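Local coordinates for multidrug resistance protein (Vibrio cholerae, PDB 1YC9) that probably exports toxic compounds across the outer membrane as the channel component of a multidrug efflux system, at residues Y101-L106 with G294-G299; N107-F112 with T288-I293. The protein carries 1 engineered substitution. All blocks are in the same frame, centred on the assembly; numbering follows the deposited sequence.

Interaction 1 (Y101-L106 with G294-G299). With BOG (octyl beta-D-glucopyranoside), chain B.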
loop_
_atom_site.group_PDB
_atom_site.type_symbol
_atom_site.label_atom_id
_atom_site.label_comp_id
_atom_site.label_asym_id
_atom_site.label_seq_id
_atom_site.Cartn_x
_atom_site.Cartn_y
_atom_site.Cartn_z
ATOM N N TYR A 101 19.816 22.378 -51.894
ATOM C CA TYR A 101 19.777 20.906 -52.094
ATOM C C TYR A 101 18.447 20.430 -51.679
ATOM O O TYR A 101 17.815 20.962 -50.752
ATOM C CB TYR A 101 20.818 20.277 -51.210
ATOM C CG TYR A 101 22.218 20.662 -51.547
ATOM C CD1 TYR A 101 22.800 21.799 -51.004
ATOM C CD2 TYR A 101 23.027 19.839 -52.298
ATOM C CE1 TYR A 101 24.069 22.154 -51.339
ATOM C CE2 TYR A 101 24.343 20.153 -52.598
ATOM C CZ TYR A 101 24.880 21.335 -52.109
ATOM O OH TYR A 101 26.207 21.645 -52.378
ATOM N N GLY A 102 17.961 19.324 -52.267
ATOM C CA GLY A 102 16.755 18.782 -51.762
ATOM C C GLY A 102 16.844 17.235 -51.799
ATOM O O GLY A 102 17.667 16.677 -52.568
ATOM N N THR A 103 16.052 16.642 -50.949
ATOM C CA THR A 103 15.875 15.185 -50.979
ATOM C C THR A 103 14.438 14.819 -50.744
ATOM O O THR A 103 13.635 15.564 -50.093
ATOM C CB THR A 103 16.731 14.481 -49.925
ATOM O OG1 THR A 103 16.235 14.708 -48.591
ATOM C CG2 THR A 103 18.133 14.900 -49.919
ATOM N N LEU A 104 14.031 13.640 -51.266
ATOM C CA LEU A 104 12.706 13.165 -50.970
ATOM C C LEU A 104 12.842 11.632 -51.172
ATOM O O LEU A 104 13.204 11.234 -52.262
ATOM C CB LEU A 104 11.711 13.733 -51.998
ATOM C CG LEU A 104 10.337 13.100 -52.036
ATOM C CD1 LEU A 104 9.610 13.317 -50.671
ATOM C CD2 LEU A 104 9.516 13.673 -53.188
ATOM N N THR A 105 12.676 10.889 -50.070
ATOM C CA THR A 105 12.932 9.446 -50.070
ATOM C C THR A 105 11.876 8.686 -49.293
ATOM O O THR A 105 11.213 9.189 -48.352
ATOM C CB THR A 105 14.295 9.110 -49.469
ATOM O OG1 THR A 105 14.340 9.567 -48.104
ATOM C CG2 THR A 105 15.436 9.800 -50.233
ATOM N N LEU A 106 11.732 7.424 -49.713
ATOM C CA LEU A 106 10.989 6.430 -48.988
ATOM C C LEU A 106 12.060 5.574 -48.298
ATOM O O LEU A 106 12.992 5.162 -48.949
ATOM C CB LEU A 106 10.192 5.602 -50.012
ATOM C CG LEU A 106 9.311 4.493 -49.459
ATOM C CD1 LEU A 106 8.298 5.007 -48.509
ATOM C CD2 LEU A 106 8.624 3.811 -50.658
ATOM N N GLY A 294 14.471 7.227 -53.742
ATOM C CA GLY A 294 13.996 8.609 -53.909
ATOM C C GLY A 294 14.869 9.435 -54.804
ATOM O O GLY A 294 15.437 9.016 -55.789
ATOM N N TYR A 295 14.879 10.752 -54.505
ATOM C CA TYR A 295 15.514 11.763 -55.268
ATOM C C TYR A 295 16.400 12.639 -54.328
ATOM O O TYR A 295 16.038 12.853 -53.181
ATOM C CB TYR A 295 14.473 12.737 -55.741
ATOM C CG TYR A 295 13.350 12.037 -56.544
ATOM C CD1 TYR A 295 12.199 11.624 -55.899
ATOM C CD2 TYR A 295 13.479 11.852 -57.892
ATOM C CE1 TYR A 295 11.165 11.040 -56.604
ATOM C CE2 TYR A 295 12.422 11.281 -58.629
ATOM C CZ TYR A 295 11.298 10.900 -57.961
ATOM O OH TYR A 295 10.236 10.334 -58.602
ATOM N N GLN A 296 17.534 12.994 -54.857
ATOM C CA GLN A 296 18.499 13.907 -54.203
ATOM C C GLN A 296 19.056 14.777 -55.298
ATOM O O GLN A 296 19.504 14.321 -56.351
ATOM C CB GLN A 296 19.590 13.094 -53.496
ATOM C CG GLN A 296 19.106 12.230 -52.373
ATOM C CD GLN A 296 20.163 11.265 -51.872
ATOM O OE1 GLN A 296 21.092 10.943 -52.598
ATOM N NE2 GLN A 296 20.048 10.872 -50.627
ATOM N N ALA A 297 19.114 16.117 -55.057
ATOM C CA ALA A 297 19.629 17.011 -56.027
ATOM C C ALA A 297 20.255 18.291 -55.450
ATOM O O ALA A 297 19.791 18.762 -54.435
ATOM C CB ALA A 297 18.519 17.389 -57.051
ATOM N N PHE A 298 21.311 18.699 -56.118
ATOM C CA PHE A 298 21.869 20.064 -56.060
ATOM C C PHE A 298 20.912 20.855 -56.924
ATOM O O PHE A 298 20.836 20.618 -58.136
ATOM C CB PHE A 298 23.261 20.004 -56.657
ATOM C CG PHE A 298 23.955 21.326 -56.710
ATOM C CD1 PHE A 298 24.849 21.688 -55.708
ATOM C CD2 PHE A 298 23.746 22.179 -57.761
ATOM C CE1 PHE A 298 25.502 22.885 -55.765
ATOM C CE2 PHE A 298 24.426 23.430 -57.791
ATOM C CZ PHE A 298 25.289 23.730 -56.800
ATOM N N GLY A 299 20.149 21.739 -56.312
ATOM C CA GLY A 299 19.165 22.560 -56.975
ATOM C C GLY A 299 17.796 21.954 -56.788
ATOM O O GLY A 299 17.495 20.924 -57.395
HETATM C C1 BOG B . 12.534 7.756 -60.738
HETATM O O1 BOG B . 12.183 7.140 -59.569
HETATM C C2 BOG B . 12.110 6.982 -62.024
HETATM O O2 BOG B . 11.986 5.551 -61.837
HETATM C C3 BOG B . 12.867 7.493 -63.202
HETATM O O3 BOG B . 12.473 6.941 -64.425
HETATM C C4 BOG B . 13.744 8.728 -63.211
HETATM O O4 BOG B . 14.829 8.827 -64.116
HETATM C C5 BOG B . 14.140 9.232 -61.816
HETATM O O5 BOG B . 13.541 8.751 -60.698
HETATM C C6 BOG B . 14.741 10.642 -61.695
HETATM O O6 BOG B . 13.573 11.437 -62.106
HETATM C "C1'" BOG B . 12.717 7.486 -58.294
HETATM C "C2'" BOG B . 11.665 7.404 -57.248
HETATM C "C3'" BOG B . 10.823 6.129 -57.296
HETATM C "C4'" BOG B . 9.888 6.028 -56.119
HETATM C "C5'" BOG B . 9.089 4.755 -56.181
HETATM C "C6'" BOG B . 8.358 4.425 -54.877
HETATM C "C7'" BOG B . 6.978 5.045 -54.772
HETATM C "C8'" BOG B . 6.224 4.457 -53.582
#
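Phe298 turns the edge of its ring toward the face of Tyr101 where strands 98-111 and 286-298 run antiparallel as the two inner strands of the four that this subunit contributes to a trimeric, membrane-spanning beta-barrel of the outer membrane factor family. The stack is T-shaped and offset, with centroids 5.3 Å apart and planes at 89°. Phe298 CD1 comes within 3.5 Å of Tyr101 CE2, and Tyr101 OH lies in the plane of the phenylalanine ring at its edge. Different first torsions bring the rings together: Tyr101 keeps CG beside its backbone N (chi1 -64°), whereas Phe298 sends CG anti to its own (178°). Tyr89 of the second subunit packs on both rings, so the aromatic pair also joins the seam between subunits.

Farther along the same face, Thr103 and Gln296 cross aliphatic parts, CG2 of the threonine lying 3.8 Å from CG of the glutamine. Thr103 OG1 is hydrogen-bonded to Ser79 OG on the neighbouring strand, which leaves its methyl group for Gln296. Opposite Thr105, a side chain at Gly294 would run into Leu104 O and Thr105 CA, so glycine suits the place; the two CA atoms are 4.1 Å apart.

The other face carries Leu104 and Tyr295, apolar and aromatic groups suited to lipid. Octyl glucoside occupies this side. Tyr295 OH lies 3.5 Å from C2' of the detergent's alkyl chain, while Tyr295 CE2 is 3.5 Å from sugar oxygen O5. Such a tyrosine, meeting both sugar and chain, is consistent with a place near the membrane boundary; Phe304 meets its ring edge-to-face. At the edge of that ring, near its plane, Leu104 O accepts the N-H of Tyr295 at 2.8 Å in a fairly straight bond and receives a CA-H...O contact from Gly294 CA.

Interaction 2 (N107-F112 with T288-I293)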
loop_
_atom_site.group_PDB
_atom_site.type_symbol
_atom_site.label_atom_id
_atom_site.label_comp_id
_atom_site.label_asym_id
_atom_site.label_seq_id
_atom_site.Cartn_x
_atom_site.Cartn_y
_atom_site.Cartn_z
ATOM N N ASN A 107 11.911 5.338 -47.004
ATOM C CA ASN A 107 12.917 4.697 -46.196
ATOM C C ASN A 107 12.262 3.449 -45.583
ATOM O O ASN A 107 11.080 3.460 -45.201
ATOM C CB ASN A 107 13.323 5.611 -45.034
ATOM C CG ASN A 107 14.064 6.869 -45.472
ATOM O OD1 ASN A 107 14.240 7.146 -46.649
ATOM N ND2 ASN A 107 14.487 7.671 -44.478
ATOM N N PHE A 108 13.078 2.414 -45.395
ATOM C CA PHE A 108 12.632 1.128 -44.978
ATOM C C PHE A 108 13.663 0.562 -44.006
ATOM O O PHE A 108 14.862 0.669 -44.244
ATOM C CB PHE A 108 12.554 0.243 -46.172
ATOM C CG PHE A 108 12.394 -1.208 -45.844
ATOM C CD1 PHE A 108 11.131 -1.774 -45.787
ATOM C CD2 PHE A 108 13.502 -2.013 -45.630
ATOM C CE1 PHE A 108 10.981 -3.125 -45.529
ATOM C CE2 PHE A 108 13.344 -3.361 -45.339
ATOM C CZ PHE A 108 12.088 -3.905 -45.303
ATOM N N GLN A 109 13.191 -0.033 -42.936
ATOM C CA GLN A 109 14.066 -0.757 -42.006
ATOM C C GLN A 109 13.394 -2.036 -41.520
ATOM O O GLN A 109 12.202 -2.057 -41.271
ATOM C CB GLN A 109 14.437 0.135 -40.845
ATOM C CG GLN A 109 15.455 -0.443 -39.898
ATOM C CD GLN A 109 16.263 0.704 -39.295
ATOM O OE1 GLN A 109 17.392 0.970 -39.727
ATOM N NE2 GLN A 109 15.636 1.454 -38.412
ATOM N N TYR A 110 14.182 -3.116 -41.399
ATOM C CA TYR A 110 13.709 -4.432 -40.937
ATOM C C TYR A 110 14.877 -5.073 -40.129
ATOM O O TYR A 110 16.044 -5.073 -40.548
ATOM C CB TYR A 110 13.278 -5.360 -42.117
ATOM C CG TYR A 110 12.880 -6.708 -41.612
ATOM C CD1 TYR A 110 11.812 -6.843 -40.751
ATOM C CD2 TYR A 110 13.652 -7.861 -41.897
ATOM C CE1 TYR A 110 11.425 -8.046 -40.279
ATOM C CE2 TYR A 110 13.296 -9.076 -41.401
ATOM C CZ TYR A 110 12.243 -9.196 -40.607
ATOM O OH TYR A 110 11.919 -10.375 -40.041
ATOM N N ASP A 111 14.541 -5.532 -38.952
ATOM C CA ASP A 111 15.432 -6.279 -38.088
ATOM C C ASP A 111 15.260 -7.774 -38.366
ATOM O O ASP A 111 14.176 -8.330 -38.106
ATOM C CB ASP A 111 15.022 -5.919 -36.658
ATOM C CG ASP A 111 16.071 -6.203 -35.631
ATOM O OD1 ASP A 111 17.103 -6.776 -35.989
ATOM O OD2 ASP A 111 15.904 -5.921 -34.409
ATOM N N PHE A 112 16.321 -8.459 -38.786
ATOM C CA PHE A 112 16.183 -9.914 -39.097
ATOM C C PHE A 112 15.803 -10.952 -38.048
ATOM O O PHE A 112 15.191 -12.019 -38.407
ATOM C CB PHE A 112 17.399 -10.444 -39.810
ATOM C CG PHE A 112 17.430 -10.118 -41.243
ATOM C CD1 PHE A 112 18.286 -9.131 -41.718
ATOM C CD2 PHE A 112 16.615 -10.796 -42.155
ATOM C CE1 PHE A 112 18.379 -8.868 -43.073
ATOM C CE2 PHE A 112 16.639 -10.483 -43.487
ATOM C CZ PHE A 112 17.536 -9.538 -43.965
ATOM N N THR A 288 20.374 -6.394 -39.534
ATOM C CA THR A 288 19.275 -5.498 -39.904
ATOM C C THR A 288 19.329 -5.356 -41.413
ATOM O O THR A 288 20.282 -5.830 -42.084
ATOM C CB THR A 288 19.384 -4.158 -39.182
ATOM O OG1 THR A 288 20.719 -3.689 -39.368
ATOM C CG2 THR A 288 19.225 -4.312 -37.671
ATOM N N LEU A 289 18.239 -4.868 -41.988
ATOM C CA LEU A 289 18.185 -4.580 -43.379
ATOM C C LEU A 289 17.598 -3.161 -43.491
ATOM O O LEU A 289 16.635 -2.815 -42.763
ATOM C CB LEU A 289 17.263 -5.557 -44.073
ATOM C CG LEU A 289 17.094 -5.436 -45.574
ATOM C CD1 LEU A 289 18.274 -5.866 -46.388
ATOM C CD2 LEU A 289 15.909 -6.405 -45.913
ATOM N N SER A 290 18.225 -2.348 -44.331
ATOM C CA SER A 290 17.768 -0.970 -44.578
ATOM C C SER A 290 17.716 -0.749 -46.060
ATOM O O SER A 290 18.462 -1.342 -46.843
ATOM C CB SER A 290 18.784 0.080 -43.981
ATOM O OG SER A 290 18.685 -0.041 -42.584
ATOM N N ALA A 291 16.860 0.170 -46.466
ATOM C CA ALA A 291 16.779 0.519 -47.825
ATOM C C ALA A 291 16.127 1.903 -47.954
ATOM O O ALA A 291 15.395 2.341 -47.066
ATOM C CB ALA A 291 15.965 -0.542 -48.642
ATOM N N PHE A 292 16.405 2.534 -49.073
ATOM C CA PHE A 292 15.679 3.740 -49.459
ATOM C C PHE A 292 15.638 3.901 -50.920
ATOM O O PHE A 292 16.430 3.309 -51.660
ATOM C CB PHE A 292 16.335 4.999 -48.778
ATOM C CG PHE A 292 17.483 5.560 -49.495
ATOM C CD1 PHE A 292 17.319 6.627 -50.411
ATOM C CD2 PHE A 292 18.761 5.099 -49.261
ATOM C CE1 PHE A 292 18.394 7.158 -51.081
ATOM C CE2 PHE A 292 19.828 5.682 -49.885
ATOM C CZ PHE A 292 19.673 6.653 -50.799
ATOM N N ILE A 293 14.691 4.728 -51.395
ATOM C CA ILE A 293 14.619 5.087 -52.755
ATOM C C ILE A 293 14.033 6.472 -52.803
ATOM O O ILE A 293 13.192 6.783 -52.015
ATOM C CB ILE A 293 13.640 4.120 -53.547
ATOM C CG1 ILE A 293 13.736 4.344 -55.046
ATOM C CG2 ILE A 293 12.254 4.241 -53.011
ATOM C CD1 ILE A 293 15.097 4.239 -55.711
#
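The rings of Phe108 and Phe112 hold CD2 of Leu289 between them on an antiparallel strand pair of the transmembrane beta-barrel, Phe108 from the sheet face and Phe112 from just beyond the end of strand 98-111. Toward Phe108 the methyl lies at the ring edge, near its plane, 4.0 Å from CE2; Ala291 N and Ser290 C also line that edge, and Phe72 meets the ring with planes at about 45°. Toward Phe112, CD2 approaches CZ, while Leu289 CB stands 3.6 Å from CE1. Thr288 O borders the edge of the Phe112 ring, and Tyr110 CD2 lies over one of its faces, 4.2 Å above the plane and offset toward the rim. Phe108 carries CG anti to its backbone N (chi1 167°), which brings its ring alongside small Ala291 and on to Leu289. Large apolar groups suit this face, which probably faces lipid, being the side on which detergent binds farther along the strands.

The other face, carrying Asn107, Gln109, Ser290, Asp111 and Thr288 beside Phe292, is mostly polar, consistent with the channel lining. A weak hydrogen bond runs from Ser290 OG to Gln109 OE1 at 3.3 Å. Asp111 sets OD1 3.7 Å from CG2 of Thr288 and hydrogen-bonds through OD2 to Asn118 ND2; Asp286 close by may raise its proton affinity. Beneath these side chains, Leu289 N donates to Tyr110 O over a short 2.6 Å, nearly in line with the carbonyl.

How the interactions relate
Interactions 1 and 2 are consecutive lengths of one strand pair, 98-111 with 286-298, their centres 19 Å apart; interaction 2 is nested along the chain inside the loop closed by interaction 1. A probable hydrogen bond from Leu106 N to Ile293 O, 2.8 Å, makes the pairing continuous between them. Interaction 1, farther from the chain's centre, is partly buried, using glycines, an aromatic pair and a neighbouring subunit's tyrosine, with detergent on the side that probably faces lipid. Interaction 2 is a surface contact nearer the helical part of the protein, richer in phenylalanine and leucine on that side and in amide, hydroxyl and carboxylate groups on the presumed channel side.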